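Local coordinates for uncharacterized protein (Staphylococcus aureus subsp. aureus, PDB 4H0A) that is of unknown function but belongs to the CAP family of cysteine-rich secretory proteins, its CAP region being joined to a CAP-associated N-terminal region, at residues D160-K165 / I294-L299; K165-R170 / R217-L222. One frame throughout, in Å; residues are numbered along the deposited sequence.

Interaction 1 of 2, residues D160-K165 / I294-L299; sequences DQQSKK and IHRSRL
The guanidinium of Arg296, in one of its two deposited conformers, carries Gln162 over one face and has Asp160 and Gln161 at its edge. CG of Gln162 sits above the centre of that face, 3.6 Å from Arg296 CZ, the two side chains crossing at about a right angle. Near the guanidinium plane, Gln161 CB lies 3.9 Å from Arg296 NH1. Asp160 OD1 approaches the same nitrogen at 3.7 Å, a long salt bridge with the carboxylate and guanidinium planes 82° apart. Arg296 leaves helix 293-299 with CG anti to its backbone N (chi1 -170°); bends at chi2 and chi3 bring the guanidinium against Gln162 CG and its NH1 toward Asp160. The other carboxylate oxygen is gripped from within the turn: Ser163 N, 2.9 Å from Asp160 OD2, and Ser163 OG, 2.7 Å from Asp160 OD2, reach it from opposite faces of its plane. The backbone bond makes an Asx motif, and Lys220 adds a salt bridge to OD2. With OD2 so engaged, OD1 faces Arg296 in what is probably a loose electrostatic attraction more than a directed bond, and the aliphatic parts of the two glutamines make up much of the interface.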
ATOM      1  N   ASP A 160       4.532   6.631  10.456  1.00 65.02           N
ATOM      2  CA  ASP A 160       3.328   7.285  10.922  1.00 67.26           C
ATOM      3  C   ASP A 160       3.634   8.768  11.152  1.00 75.42           C
ATOM      4  O   ASP A 160       4.652   9.093  11.759  1.00 74.32           O
ATOM      5  CB  ASP A 160       2.881   6.594  12.215  1.00 69.57           C
ATOM      6  CG  ASP A 160       1.442   6.824  12.617  1.00 84.76           C
ATOM      7  OD1 ASP A 160       0.558   6.681  11.756  1.00 83.41           O
ATOM      8  OD2 ASP A 160       1.199   7.118  13.809  1.00 94.94           O
ATOM      9  N   GLN A 161       2.768   9.666  10.678  1.00 75.89           N
ATOM     10  CA  GLN A 161       2.973  11.105  10.858  1.00 79.63           C
ATOM     11  C   GLN A 161       2.747  11.497  12.340  1.00 85.39           C
ATOM     12  O   GLN A 161       3.320  12.480  12.799  1.00 88.29           O
ATOM     13  CB  GLN A 161       2.035  11.903   9.926  1.00 82.45           C
ATOM     14  CG  GLN A 161       2.608  13.221   9.422  1.00109.48           C
ATOM     15  CD  GLN A 161       1.719  13.814   8.350  1.00131.92           C
ATOM     16  OE1 GLN A 161       0.510  13.987   8.547  1.00128.87           O
ATOM     17  NE2 GLN A 161       2.283  14.138   7.188  1.00123.11           N
ATOM     18  N   GLN A 162       1.935  10.706  13.083  1.00 80.17           N
ATOM     19  CA  GLN A 162       1.633  10.948  14.496  1.00 81.39           C
ATOM     20  C   GLN A 162       2.656  10.290  15.419  1.00 84.01           C
ATOM     21  O   GLN A 162       3.271  10.990  16.215  1.00 86.45           O
ATOM     22  CB  GLN A 162       0.221  10.439  14.851  1.00 82.30           C
ATOM     23  CG  GLN A 162      -0.867  11.485  14.638  1.00105.23           C
ATOM     24  CD  GLN A 162      -0.895  12.510  15.741  1.00131.82           C
ATOM     25  OE1 GLN A 162      -0.531  13.674  15.547  1.00129.73           O
ATOM     26  NE2 GLN A 162      -1.309  12.096  16.930  1.00127.81           N
ATOM     27  N   SER A 163       2.815   8.956  15.356  1.00 77.03           N
ATOM     28  CA  SER A 163       3.758   8.256  16.242  1.00 75.97           C
ATOM     29  C   SER A 163       5.215   8.345  15.765  1.00 76.97           C
ATOM     30  O   SER A 163       6.106   8.156  16.584  1.00 77.89           O
ATOM     31  CB  SER A 163       3.367   6.790  16.411  1.00 77.27           C
ATOM     32  OG  SER A 163       3.337   6.083  15.186  1.00 85.17           O
ATOM     33  N   LYS A 164       5.462   8.631  14.470  1.00 70.33           N
ATOM     34  CA  LYS A 164       6.806   8.719  13.889  1.00 69.40           C
ATOM     35  C   LYS A 164       7.555   7.374  14.005  1.00 69.38           C
ATOM     36  O   LYS A 164       8.779   7.358  14.087  1.00 71.05           O
ATOM     37  CB  LYS A 164       7.608   9.885  14.506  1.00 74.82           C
ATOM     38  CG  LYS A 164       6.839  11.201  14.462  1.00 90.36           C
ATOM     39  CD  LYS A 164       7.752  12.419  14.493  1.00104.09           C
ATOM     40  CE  LYS A 164       6.976  13.710  14.418  1.00118.14           C
ATOM     41  NZ  LYS A 164       7.874  14.885  14.241  1.00132.19           N
ATOM     42  N   LYS A 165       6.824   6.253  13.922  1.00 60.28           N
ATOM     43  CA  LYS A 165       7.401   4.913  13.988  1.00 56.85           C
ATOM     44  C   LYS A 165       7.231   4.201  12.656  1.00 54.63           C
ATOM     45  O   LYS A 165       6.262   4.472  11.953  1.00 52.48           O
ATOM     46  CB  LYS A 165       6.732   4.099  15.104  1.00 58.12           C
ATOM     47  CG  LYS A 165       7.014   4.641  16.495  1.00 71.50           C
ATOM     48  CD  LYS A 165       6.424   3.744  17.576  1.00 77.15           C
ATOM     49  CE  LYS A 165       6.809   4.202  18.965  1.00 87.03           C
ATOM     50  NZ  LYS A 165       6.468   3.186  19.995  1.00 94.45           N
ATOM     51  N   ILE A 294      -7.811  13.280   8.871  1.00 71.23           N
ATOM     52  CA  ILE A 294      -9.218  12.901   8.731  1.00 70.89           C
ATOM     53  C   ILE A 294      -9.321  11.437   8.224  1.00 71.13           C
ATOM     54  O   ILE A 294     -10.093  10.660   8.788  1.00 69.54           O
ATOM     55  CB  ILE A 294      -9.973  13.895   7.802  1.00 76.88           C
ATOM     56  CG1 ILE A 294      -9.943  15.356   8.349  1.00 82.25           C
ATOM     57  CG2 ILE A 294     -11.408  13.442   7.562  1.00 77.39           C
ATOM     58  CD1 ILE A 294     -10.603  15.593   9.731  1.00 94.81           C
ATOM     59  N   HIS A 295      -8.554  11.056   7.188  1.00 65.48           N
ATOM     60  CA  HIS A 295      -8.581   9.676   6.679  1.00 62.12           C
ATOM     61  C   HIS A 295      -7.941   8.702   7.694  1.00 62.51           C
ATOM     62  O   HIS A 295      -8.471   7.609   7.885  1.00 60.09           O
ATOM     63  CB  HIS A 295      -7.888   9.572   5.314  1.00 62.06           C
ATOM     64  CG  HIS A 295      -8.574  10.343   4.225  1.00 68.20           C
ATOM     65  ND1 HIS A 295      -8.672  11.721   4.269  1.00 74.11           N
ATOM     66  CD2 HIS A 295      -9.138   9.902   3.076  1.00 69.73           C
ATOM     67  CE1 HIS A 295      -9.305  12.075   3.159  1.00 74.94           C
ATOM     68  NE2 HIS A 295      -9.598  11.012   2.408  1.00 72.59           N
ATOM     69  N   ARG A 296      -6.821   9.107   8.343  1.00 58.74           N
ATOM     70  CA  ARG A 296      -6.136   8.286   9.349  0.50 56.95           C
ATOM     71  C   ARG A 296      -7.071   7.966  10.515  1.00 61.26           C
ATOM     72  O   ARG A 296      -7.118   6.817  10.950  1.00 59.37           O
ATOM     73  CB  ARG A 296      -4.890   9.016   9.880  0.50 58.77           C
ATOM     74  CG  ARG A 296      -3.963   8.157  10.757  0.50 65.99           C
ATOM     75  CD  ARG A 296      -3.541   8.847  12.051  0.50 78.32           C
ATOM     76  NE  ARG A 296      -3.228  10.268  11.870  0.50 88.18           N
ATOM     77  CZ  ARG A 296      -2.095  10.757  11.368  0.50102.61           C
ATOM     78  NH1 ARG A 296      -1.119   9.938  10.983  0.50 85.65           N
ATOM     79  NH2 ARG A 296      -1.927  12.068  11.248  0.50 96.03           N
ATOM     80  N   SER A 297      -7.796   8.981  11.033  1.00 59.86           N
ATOM     81  CA  SER A 297      -8.728   8.804  12.157  1.00 60.80           C
ATOM     82  C   SER A 297      -9.831   7.791  11.831  1.00 62.58           C
ATOM     83  O   SER A 297     -10.251   7.064  12.725  1.00 61.71           O
ATOM     84  CB  SER A 297      -9.336  10.139  12.600  1.00 68.63           C
ATOM     85  OG  SER A 297     -10.288  10.668  11.691  1.00 80.60           O
ATOM     86  N   ARG A 298     -10.262   7.703  10.560  1.00 59.01           N
ATOM     87  CA  ARG A 298     -11.274   6.722  10.153  1.00 57.62           C
ATOM     88  C   ARG A 298     -10.680   5.310  10.118  1.00 57.58           C
ATOM     89  O   ARG A 298     -11.303   4.385  10.639  1.00 56.84           O
ATOM     90  CB  ARG A 298     -11.877   7.072   8.781  1.00 58.12           C
ATOM     91  CG  ARG A 298     -12.775   8.304   8.825  1.00 67.11           C
ATOM     92  CD  ARG A 298     -12.850   8.989   7.480  1.00 75.01           C
ATOM     93  NE  ARG A 298     -13.636  10.221   7.523  1.00 83.89           N
ATOM     94  CZ  ARG A 298     -13.696  11.122   6.544  1.00 97.51           C
ATOM     95  NH1 ARG A 298     -13.006  10.942   5.416  1.00 81.81           N
ATOM     96  NH2 ARG A 298     -14.428  12.220   6.689  1.00 84.34           N
ATOM     97  N   LEU A 299      -9.484   5.139   9.510  1.00 52.01           N
ATOM     98  CA  LEU A 299      -8.813   3.827   9.453  1.00 49.04           C
ATOM     99  C   LEU A 299      -8.551   3.264  10.845  1.00 52.62           C
ATOM    100  O   LEU A 299      -8.732   2.073  11.068  1.00 50.15           O
ATOM    101  CB  LEU A 299      -7.458   3.917   8.724  1.00 47.81           C
ATOM    102  CG  LEU A 299      -7.455   3.974   7.205  1.00 51.15           C
ATOM    103  CD1 LEU A 299      -6.080   4.351   6.700  1.00 50.96           C
ATOM    104  CD2 LEU A 299      -7.871   2.651   6.599  1.00 48.35           C
TER

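Interaction 2 of 2, residues K165-R170 / R217-L222; sequences KVLSVR and RKLKGL. With EDO (1,2-ethanediol), chain C.
Apolar contact joins Leu167, on strand 166-172, to Leu219 and Lys220 where helix 201-219 runs out. Leu167 CD2 lies 4.1 Å from Leu219 CD1, and the two leucine side chains meet at a slant. Leu219 CD1 also comes to 3.3 Å from Leu167 O, a close approach of a methyl group to a backbone carbonyl. That oxygen accepts a hydrogen bond from Thr96 OG1, and Leu219 also touches Thr96, on the neighbouring strand 89-96. The same Leu167 CD2 packs against Lys220 CE, 3.9 Å away, the side chains crossing at about a right angle. Bends at chi2 and at chi4 (84°) lay CE against the leucine, while the charged NZ is taken by Asp160 in a salt bridge.

Polar contacts are made by Arg170, further along the strand and apart from the helix end. Arg170 NH1 donates to O1 of a 1,2-ethanediol at 3.0 Å with an N-H...O angle of 156°; the diol, probably from the crystallisation liquor, also bonds Asn71. The same NH1 forms a salt bridge with Asp281, and Arg170 NE is bonded to Gln156.

Backbone geometry shapes both partners. Leu167 and Ser168 both face Tyr158 in a classic beta bulge. On the helix side, Leu222 N to Arg217 O (3.0 Å) and Gly221 N to Lys218 O (3.1 Å) form a Schellman motif, with Gly221 as the C-prime residue. The contact thus sets a bulged strand of the antiparallel N-terminal sheet against the Schellman-capped end of helix 201-219 of the CAP-family part.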
ATOM      1  N   LYS A 165       6.824   6.253  13.922  1.00 60.28           N
ATOM      2  CA  LYS A 165       7.401   4.913  13.988  1.00 56.85           C
ATOM      3  C   LYS A 165       7.231   4.201  12.656  1.00 54.63           C
ATOM      4  O   LYS A 165       6.262   4.472  11.953  1.00 52.48           O
ATOM      5  CB  LYS A 165       6.732   4.099  15.104  1.00 58.12           C
ATOM      6  CG  LYS A 165       7.014   4.641  16.495  1.00 71.50           C
ATOM      7  CD  LYS A 165       6.424   3.744  17.576  1.00 77.15           C
ATOM      8  CE  LYS A 165       6.809   4.202  18.965  1.00 87.03           C
ATOM      9  NZ  LYS A 165       6.468   3.186  19.995  1.00 94.45           N
ATOM     10  N   VAL A 166       8.143   3.259  12.333  1.00 48.88           N
ATOM     11  CA  VAL A 166       8.086   2.485  11.095  1.00 45.79           C
ATOM     12  C   VAL A 166       6.878   1.525  11.146  1.00 48.25           C
ATOM     13  O   VAL A 166       6.752   0.731  12.085  1.00 46.22           O
ATOM     14  CB  VAL A 166       9.404   1.714  10.825  1.00 49.05           C
ATOM     15  CG1 VAL A 166       9.255   0.770   9.618  1.00 46.85           C
ATOM     16  CG2 VAL A 166      10.561   2.683  10.614  1.00 50.76           C
ATOM     17  N   LEU A 167       5.998   1.621  10.137  1.00 43.26           N
ATOM     18  CA  LEU A 167       4.790   0.803  10.033  1.00 42.54           C
ATOM     19  C   LEU A 167       4.994  -0.406   9.151  1.00 44.61           C
ATOM     20  O   LEU A 167       4.451  -1.481   9.415  1.00 43.10           O
ATOM     21  CB  LEU A 167       3.652   1.642   9.436  1.00 42.97           C
ATOM     22  CG  LEU A 167       3.241   2.885  10.226  1.00 50.06           C
ATOM     23  CD1 LEU A 167       2.397   3.799   9.364  1.00 50.85           C
ATOM     24  CD2 LEU A 167       2.511   2.500  11.511  1.00 50.13           C
ATOM     25  N   SER A 168       5.715  -0.210   8.052  1.00 40.80           N
ATOM     26  CA  SER A 168       5.919  -1.252   7.058  1.00 37.83           C
ATOM     27  C   SER A 168       7.095  -0.880   6.172  1.00 41.44           C
ATOM     28  O   SER A 168       7.533   0.273   6.184  1.00 43.17           O
ATOM     29  CB  SER A 168       4.645  -1.402   6.222  1.00 40.18           C
ATOM     30  OG  SER A 168       4.231  -0.165   5.665  1.00 43.55           O
ATOM     31  N   VAL A 169       7.641  -1.852   5.447  1.00 37.49           N
ATOM     32  CA  VAL A 169       8.753  -1.608   4.522  1.00 38.14           C
ATOM     33  C   VAL A 169       8.477  -2.341   3.230  1.00 41.92           C
ATOM     34  O   VAL A 169       8.014  -3.484   3.263  1.00 40.48           O
ATOM     35  CB  VAL A 169      10.127  -2.038   5.099  1.00 42.48           C
ATOM     36  CG1 VAL A 169      11.257  -1.752   4.102  1.00 42.89           C
ATOM     37  CG2 VAL A 169      10.400  -1.365   6.444  1.00 44.05           C
ATOM     38  N   ARG A 170       8.775  -1.706   2.092  1.00 38.28           N
ATOM     39  CA  ARG A 170       8.688  -2.369   0.802  1.00 36.26           C
ATOM     40  C   ARG A 170      10.058  -2.344   0.183  1.00 40.76           C
ATOM     41  O   ARG A 170      10.568  -1.257  -0.087  1.00 41.50           O
ATOM     42  CB  ARG A 170       7.654  -1.740  -0.150  1.00 36.99           C
ATOM     43  CG  ARG A 170       7.742  -2.329  -1.582  1.00 39.18           C
ATOM     44  CD  ARG A 170       6.451  -2.183  -2.349  1.00 40.86           C
ATOM     45  NE  ARG A 170       6.124  -0.780  -2.591  1.00 41.22           N
ATOM     46  CZ  ARG A 170       4.947  -0.346  -3.031  1.00 46.38           C
ATOM     47  NH1 ARG A 170       3.973  -1.208  -3.310  1.00 36.99           N
ATOM     48  NH2 ARG A 170       4.737   0.950  -3.209  1.00 37.42           N
ATOM     49  N   ARG A 217      -4.392  -1.428  11.494  1.00 41.70           N
ATOM     50  CA  ARG A 217      -5.171  -1.445  12.738  1.00 43.94           C
ATOM     51  C   ARG A 217      -4.511  -2.356  13.790  1.00 48.59           C
ATOM     52  O   ARG A 217      -4.439  -1.970  14.961  1.00 50.49           O
ATOM     53  CB  ARG A 217      -6.614  -1.910  12.456  1.00 43.49           C
ATOM     54  CG  ARG A 217      -7.451  -0.860  11.726  1.00 42.13           C
ATOM     55  CD  ARG A 217      -8.854  -1.361  11.480  1.00 45.80           C
ATOM     56  NE  ARG A 217      -9.598  -1.531  12.734  1.00 49.78           N
ATOM     57  CZ  ARG A 217     -10.231  -0.561  13.397  1.00 61.13           C
ATOM     58  NH1 ARG A 217     -10.222   0.689  12.939  1.00 46.28           N
ATOM     59  NH2 ARG A 217     -10.875  -0.833  14.527  1.00 46.28           N
ATOM     60  N   LYS A 218      -4.025  -3.555  13.381  1.00 43.15           N
ATOM     61  CA  LYS A 218      -3.370  -4.487  14.317  1.00 42.41           C
ATOM     62  C   LYS A 218      -2.101  -3.879  14.928  1.00 46.90           C
ATOM     63  O   LYS A 218      -1.864  -4.095  16.112  1.00 47.21           O
ATOM     64  CB  LYS A 218      -3.041  -5.844  13.658  1.00 42.28           C
ATOM     65  CG  LYS A 218      -4.249  -6.775  13.560  1.00 49.48           C
ATOM     66  CD  LYS A 218      -3.896  -8.159  13.011  1.00 50.88           C
ATOM     67  CE  LYS A 218      -3.479  -8.146  11.557  1.00 49.46           C
ATOM     68  NZ  LYS A 218      -3.380  -9.528  11.007  1.00 53.66           N
ATOM     69  N   LEU A 219      -1.314  -3.077  14.170  1.00 43.43           N
ATOM     70  CA  LEU A 219      -0.117  -2.440  14.747  1.00 44.88           C
ATOM     71  C   LEU A 219      -0.459  -1.478  15.887  1.00 52.10           C
ATOM     72  O   LEU A 219       0.368  -1.305  16.786  1.00 53.36           O
ATOM     73  CB  LEU A 219       0.688  -1.663  13.692  1.00 44.69           C
ATOM     74  CG  LEU A 219       1.400  -2.487  12.636  1.00 47.87           C
ATOM     75  CD1 LEU A 219       2.015  -1.580  11.589  1.00 47.54           C
ATOM     76  CD2 LEU A 219       2.471  -3.374  13.255  1.00 51.40           C
ATOM     77  N   LYS A 220      -1.655  -0.851  15.853  1.00 49.16           N
ATOM     78  CA  LYS A 220      -2.099   0.072  16.907  1.00 51.12           C
ATOM     79  C   LYS A 220      -2.950  -0.629  17.987  1.00 58.27           C
ATOM     80  O   LYS A 220      -3.543   0.056  18.821  1.00 61.32           O
ATOM     81  CB  LYS A 220      -2.892   1.236  16.296  1.00 53.79           C
ATOM     82  CG  LYS A 220      -2.198   1.941  15.119  1.00 62.36           C
ATOM     83  CD  LYS A 220      -0.763   2.388  15.408  1.00 67.73           C
ATOM     84  CE  LYS A 220      -0.178   3.196  14.266  1.00 71.56           C
ATOM     85  NZ  LYS A 220      -0.545   4.634  14.322  1.00 80.44           N
ATOM     86  N   GLY A 221      -2.975  -1.962  18.009  1.00 53.56           N
ATOM     87  CA  GLY A 221      -3.734  -2.712  19.008  1.00 54.89           C
ATOM     88  C   GLY A 221      -5.243  -2.658  18.855  1.00 59.12           C
ATOM     89  O   GLY A 221      -5.959  -2.955  19.813  1.00 61.13           O
ATOM     90  N   LEU A 222      -5.744  -2.300  17.654  1.00 52.99           N
ATOM     91  CA  LEU A 222      -7.181  -2.219  17.370  1.00 52.08           C
ATOM     92  C   LEU A 222      -7.691  -3.520  16.802  1.00 55.25           C
ATOM     93  O   LEU A 222      -6.926  -4.268  16.188  1.00 53.31           O
ATOM     94  CB  LEU A 222      -7.474  -1.100  16.363  1.00 51.36           C
ATOM     95  CG  LEU A 222      -7.057   0.305  16.758  1.00 56.97           C
ATOM     96  CD1 LEU A 222      -7.125   1.231  15.574  1.00 55.77           C
ATOM     97  CD2 LEU A 222      -7.915   0.825  17.892  1.00 61.65           C
TER
HETATM   98  C1  EDO C 401       2.295  -4.242  -3.521  1.00 40.59           C
HETATM   99  O1  EDO C 401       3.609  -4.141  -2.999  1.00 35.22           O
HETATM  100  C2  EDO C 401       2.494  -4.607  -5.016  1.00 43.37           C
HETATM  101  O2  EDO C 401       1.253  -4.685  -5.677  1.00 44.16           O

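How the interactions relate
Both contacts join the CAP-associated N-terminal region to the CAP region, and both are partly buried, their centres 10 Å apart. They draw on consecutive parts of one chain path, the turn after strand 153-159 and the strand 166-172 that follows, and share Lys165. Interaction 1 combines a long salt bridge between buried Asp160 and Arg296 with aliphatic contact from partly exposed Gln161 and exposed Gln162; interaction 2 is mainly apolar, buried Leu167 meeting partly exposed Leu219 and Lys220. They are knit together by the salt bridge from Lys220 to Asp160, by packing of Leu167 against the Asp160 backbone, and within the CAP region by a probable hydrogen bond between Arg217 and the Leu299 carbonyl.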